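Local atomic coordinates of proto-oncogene vav (Homo sapiens, PDB entry 6NFA), a protein that probably acts as a guanine nucleotide exchange factor for Rho-family GTPases, through a RhoGEF domain followed by PH and C1 domains. Residues 221-226 and 383-388. Residues are numbered along the deposited sequence; the frame is centred on the assembly and turned at random.
Sequences RDNETL and RGTFYQ. With 9K1 ((2S)-2-{[3-(4-methylphenyl)imidazo[1,2-a]pyrazin-8-yl]amino}-3-(pyridin-3-yl)propan-1-ol), chain D.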
ATOM      1  N   ARG A 221      -0.516  -2.758   1.873  1.00 27.71           N
ATOM      2  CA  ARG A 221       0.348  -2.477   3.017  1.00 28.12           C
ATOM      3  C   ARG A 221      -0.181  -1.320   3.886  1.00 33.76           C
ATOM      4  O   ARG A 221      -0.243  -1.485   5.103  1.00 34.66           O
ATOM      5  CB  ARG A 221       1.798  -2.259   2.568  1.00 29.90           C
ATOM      6  CG  ARG A 221       2.820  -2.300   3.692  1.00 55.94           C
ATOM      7  CD  ARG A 221       3.990  -1.357   3.422  1.00 78.99           C
ATOM      8  NE  ARG A 221       4.956  -1.911   2.469  1.00 95.44           N
ATOM      9  CZ  ARG A 221       5.863  -1.196   1.807  1.00111.73           C
ATOM     10  NH1 ARG A 221       5.925   0.123   1.965  1.00 98.04           N
ATOM     11  NH2 ARG A 221       6.706  -1.789   0.973  1.00 98.06           N
ATOM     12  N   ASP A 222      -0.628  -0.202   3.278  1.00 29.54           N
ATOM     13  CA  ASP A 222      -1.168   0.930   4.034  1.00 28.98           C
ATOM     14  C   ASP A 222      -2.472   0.609   4.774  1.00 32.14           C
ATOM     15  O   ASP A 222      -2.664   1.067   5.911  1.00 31.90           O
ATOM     16  CB  ASP A 222      -1.331   2.168   3.154  1.00 31.53           C
ATOM     17  CG  ASP A 222      -0.040   2.873   2.760  1.00 50.44           C
ATOM     18  OD1 ASP A 222       1.054   2.405   3.179  1.00 52.67           O
ATOM     19  OD2 ASP A 222      -0.117   3.875   2.007  1.00 57.11           O
ATOM     20  N   ASN A 223      -3.361  -0.177   4.134  1.00 27.39           N
ATOM     21  CA  ASN A 223      -4.627  -0.613   4.729  1.00 26.32           C
ATOM     22  C   ASN A 223      -4.400  -1.518   5.928  1.00 29.48           C
ATOM     23  O   ASN A 223      -5.075  -1.347   6.938  1.00 28.42           O
ATOM     24  CB  ASN A 223      -5.544  -1.235   3.686  1.00 23.63           C
ATOM     25  CG  ASN A 223      -6.258  -0.205   2.820  1.00 34.18           C
ATOM     26  OD1 ASN A 223      -5.885   0.986   2.745  1.00 18.17           O
ATOM     27  ND2 ASN A 223      -7.353  -0.628   2.197  1.00 27.66           N
ATOM     28  N   GLU A 224      -3.380  -2.384   5.867  1.00 28.40           N
ATOM     29  CA  GLU A 224      -3.003  -3.230   7.003  1.00 29.40           C
ATOM     30  C   GLU A 224      -2.467  -2.374   8.174  1.00 31.65           C
ATOM     31  O   GLU A 224      -2.763  -2.683   9.325  1.00 33.35           O
ATOM     32  CB  GLU A 224      -2.001  -4.327   6.585  1.00 31.79           C
ATOM     33  CG  GLU A 224      -2.655  -5.502   5.859  1.00 50.10           C
ATOM     34  CD  GLU A 224      -1.783  -6.339   4.930  1.00 94.18           C
ATOM     35  OE1 GLU A 224      -0.584  -6.014   4.762  1.00101.19           O
ATOM     36  OE2 GLU A 224      -2.315  -7.313   4.344  1.00 90.40           O
ATOM     37  N   THR A 225      -1.737  -1.278   7.877  1.00 25.52           N
ATOM     38  CA  THR A 225      -1.225  -0.330   8.874  1.00 24.49           C
ATOM     39  C   THR A 225      -2.408   0.374   9.534  1.00 30.25           C
ATOM     40  O   THR A 225      -2.449   0.486  10.752  1.00 30.78           O
ATOM     41  CB  THR A 225      -0.246   0.660   8.217  1.00 27.25           C
ATOM     42  OG1 THR A 225       0.920  -0.044   7.808  1.00 24.48           O
ATOM     43  CG2 THR A 225       0.164   1.798   9.147  1.00 23.52           C
ATOM     44  N   LEU A 226      -3.386   0.814   8.731  1.00 26.32           N
ATOM     45  CA  LEU A 226      -4.589   1.460   9.238  1.00 24.88           C
ATOM     46  C   LEU A 226      -5.410   0.519  10.132  1.00 28.94           C
ATOM     47  O   LEU A 226      -6.018   0.982  11.108  1.00 29.18           O
ATOM     48  CB  LEU A 226      -5.415   2.078   8.104  1.00 24.81           C
ATOM     49  CG  LEU A 226      -4.879   3.447   7.630  1.00 29.35           C
ATOM     50  CD1 LEU A 226      -5.108   3.676   6.139  1.00 29.57           C
ATOM     51  CD2 LEU A 226      -5.416   4.594   8.485  1.00 29.94           C
ATOM     52  N   ARG A 383       2.212   6.952  -4.040  1.00 23.90           N
ATOM     53  CA  ARG A 383       1.470   5.701  -3.909  1.00 24.17           C
ATOM     54  C   ARG A 383       0.962   5.409  -2.508  1.00 29.13           C
ATOM     55  O   ARG A 383       1.649   5.715  -1.524  1.00 29.65           O
ATOM     56  CB  ARG A 383       2.340   4.517  -4.374  1.00 26.44           C
ATOM     57  CG  ARG A 383       2.872   4.618  -5.797  1.00 30.87           C
ATOM     58  CD  ARG A 383       3.900   3.536  -5.986  1.00 37.50           C
ATOM     59  NE  ARG A 383       4.517   3.589  -7.310  1.00 49.11           N
ATOM     60  CZ  ARG A 383       5.680   3.025  -7.608  1.00 59.98           C
ATOM     61  NH1 ARG A 383       6.372   2.383  -6.674  1.00 45.56           N
ATOM     62  NH2 ARG A 383       6.170   3.112  -8.835  1.00 49.95           N
ATOM     63  N   GLY A 384      -0.187   4.736  -2.434  1.00 24.92           N
ATOM     64  CA  GLY A 384      -0.776   4.341  -1.167  1.00 23.86           C
ATOM     65  C   GLY A 384      -1.877   5.250  -0.672  1.00 30.52           C
ATOM     66  O   GLY A 384      -2.249   6.231  -1.332  1.00 29.54           O
ATOM     67  N   THR A 385      -2.388   4.922   0.527  1.00 28.93           N
ATOM     68  CA  THR A 385      -3.534   5.572   1.176  1.00 28.77           C
ATOM     69  C   THR A 385      -3.215   6.232   2.524  1.00 31.23           C
ATOM     70  O   THR A 385      -4.112   6.808   3.142  1.00 32.55           O
ATOM     71  CB  THR A 385      -4.634   4.506   1.392  1.00 35.51           C
ATOM     72  OG1 THR A 385      -4.065   3.404   2.097  1.00 34.08           O
ATOM     73  CG2 THR A 385      -5.226   4.003   0.093  1.00 34.49           C
ATOM     74  N   PHE A 386      -1.964   6.131   2.994  1.00 24.28           N
ATOM     75  CA  PHE A 386      -1.564   6.637   4.306  1.00 21.78           C
ATOM     76  C   PHE A 386      -0.091   7.041   4.296  1.00 24.18           C
ATOM     77  O   PHE A 386       0.741   6.211   3.945  1.00 23.32           O
ATOM     78  CB  PHE A 386      -1.791   5.514   5.352  1.00 22.69           C
ATOM     79  CG  PHE A 386      -1.523   5.857   6.794  1.00 22.87           C
ATOM     80  CD1 PHE A 386      -2.398   6.675   7.507  1.00 25.15           C
ATOM     81  CD2 PHE A 386      -0.439   5.308   7.463  1.00 22.71           C
ATOM     82  CE1 PHE A 386      -2.168   6.972   8.851  1.00 24.97           C
ATOM     83  CE2 PHE A 386      -0.217   5.590   8.814  1.00 25.46           C
ATOM     84  CZ  PHE A 386      -1.086   6.416   9.501  1.00 23.82           C
ATOM     85  N   TYR A 387       0.226   8.303   4.706  1.00 20.35           N
ATOM     86  CA  TYR A 387       1.574   8.915   4.801  1.00 19.78           C
ATOM     87  C   TYR A 387       2.488   8.569   3.641  1.00 24.16           C
ATOM     88  O   TYR A 387       3.601   8.106   3.826  1.00 25.28           O
ATOM     89  CB  TYR A 387       2.246   8.621   6.154  1.00 20.12           C
ATOM     90  CG  TYR A 387       1.715   9.527   7.245  1.00 20.27           C
ATOM     91  CD1 TYR A 387       2.172  10.840   7.374  1.00 22.10           C
ATOM     92  CD2 TYR A 387       0.729   9.086   8.128  1.00 19.48           C
ATOM     93  CE1 TYR A 387       1.677  11.683   8.366  1.00 23.30           C
ATOM     94  CE2 TYR A 387       0.219   9.927   9.118  1.00 19.87           C
ATOM     95  CZ  TYR A 387       0.700  11.224   9.238  1.00 28.53           C
ATOM     96  OH  TYR A 387       0.194  12.078  10.193  1.00 25.69           O
ATOM     97  N   GLN A 388       1.987   8.803   2.440  1.00 20.60           N
ATOM     98  CA  GLN A 388       2.600   8.488   1.154  1.00 20.11           C
ATOM     99  C   GLN A 388       3.878   9.266   0.840  1.00 26.38           C
ATOM    100  O   GLN A 388       4.698   8.787   0.048  1.00 28.60           O
ATOM    101  CB  GLN A 388       1.559   8.680   0.042  1.00 21.45           C
ATOM    102  CG  GLN A 388       0.217   8.001   0.335  1.00 13.83           C
ATOM    103  CD  GLN A 388      -0.841   8.939   0.856  1.00 26.16           C
ATOM    104  OE1 GLN A 388      -0.553   9.872   1.592  1.00 19.06           O
ATOM    105  NE2 GLN A 388      -2.108   8.659   0.568  1.00 16.70           N
TER
HETATM  106  C1  9K1 D 603      -2.987   5.504  -5.440  1.00 23.23           C
HETATM  107  C3  9K1 D 603      -4.382   5.326  -7.296  1.00 20.73           C
HETATM  108  C12 9K1 D 603      -3.661   8.682  -3.482  1.00 27.33           C
HETATM  109  C13 9K1 D 603      -2.539   9.644  -3.004  1.00 33.58           C
HETATM  110  C15 9K1 D 603      -4.730   8.372  -2.384  1.00 23.85           C
HETATM  111  C16 9K1 D 603      -2.978   2.718  -8.804  1.00 27.54           C
HETATM  112  C17 9K1 D 603      -3.047   1.632  -9.689  1.00 30.61           C
HETATM  113  C18 9K1 D 603      -3.214   0.313  -9.212  1.00 31.18           C
HETATM  114  C19 9K1 D 603      -3.302   0.068  -7.825  1.00 30.11           C
HETATM  115  C20 9K1 D 603      -3.268   1.155  -6.933  1.00 28.52           C
HETATM  116  C21 9K1 D 603      -3.260  -0.849 -10.206  1.00 30.23           C
HETATM  117  C22 9K1 D 603      -5.759   7.342  -2.890  1.00 26.57           C
HETATM  118  C23 9K1 D 603      -6.932   7.753  -3.571  1.00 28.49           C
HETATM  119  C25 9K1 D 603      -7.590   5.498  -3.936  1.00 27.62           C
HETATM  120  C26 9K1 D 603      -6.447   5.019  -3.273  1.00 27.44           C
HETATM  121  C27 9K1 D 603      -5.526   5.953  -2.763  1.00 27.18           C
HETATM  122  N2  9K1 D 603      -3.486   4.831  -6.456  1.00 24.43           N
HETATM  123  C4  9K1 D 603      -4.794   6.595  -7.118  1.00 22.16           C
HETATM  124  N5  9K1 D 603      -4.290   7.352  -5.984  1.00 22.51           N
HETATM  125  C6  9K1 D 603      -3.428   6.882  -5.140  1.00 24.75           C
HETATM  126  N7  9K1 D 603      -2.156   4.808  -4.809  1.00 19.01           N
HETATM  127  C8  9K1 D 603      -2.030   3.518  -5.433  1.00 17.56           C
HETATM  128  C9  9K1 D 603      -2.950   3.613  -6.430  1.00 24.22           C
HETATM  129  C10 9K1 D 603      -3.127   2.478  -7.419  1.00 27.47           C
HETATM  130  N11 9K1 D 603      -2.996   7.499  -4.058  1.00 26.09           N
HETATM  131  O14 9K1 D 603      -1.764  10.098  -4.139  1.00 35.23           O
HETATM  132  N24 9K1 D 603      -7.798   6.840  -4.087  1.00 27.22           N
HETATM  133  O   HOH W   1       2.199   4.824   0.970  1.00 33.34           O
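Asp-222, on helix 196-235, meets Thr-385 and Phe-386 of the C1-domain loop 383-388 from CB to the tip OD2. Its CB lies 3.2 Å from Thr-385 OG1, and its CG 3.6 Å from Phe-386 O. With CG anti to the carbonyl carbon (chi1 -73°), the carboxylate reaches the loop backbone, where OD2 accepts hydrogen bonds from two backbone N-H groups: Thr-385 N at 2.9 Å, on the anti lone pair, and Phe-386 N at 3.1 Å, from 46° above the carboxylate plane. A water donates to OD2 and to Arg-383 O, while OD1 forms a salt bridge with Arg-248. Next to this grip, Thr-385 OG1 donates to Asn-223 OD1 (3.1 Å), the two side chains crossing at about a right angle. Phe-386 adds apolar contact: its CD1 is 3.8 Å from Leu-226 CD2 and its CE2 3.8 Å from Thr-225 CG2, both methyls approaching the ring obliquely. An asparagine replacing Asp-222 would probably deprive Arg-248 of this salt bridge and weaken the hold on the two loop amides. The same loop binds the ligand 9K1: Gly-384 N donates to its N7 at 3.1 Å. The chemistry thus implies a buried carboxylate, its charge probably offset by Arg-248, joining helix 196-235 to a ligand-binding C1 loop.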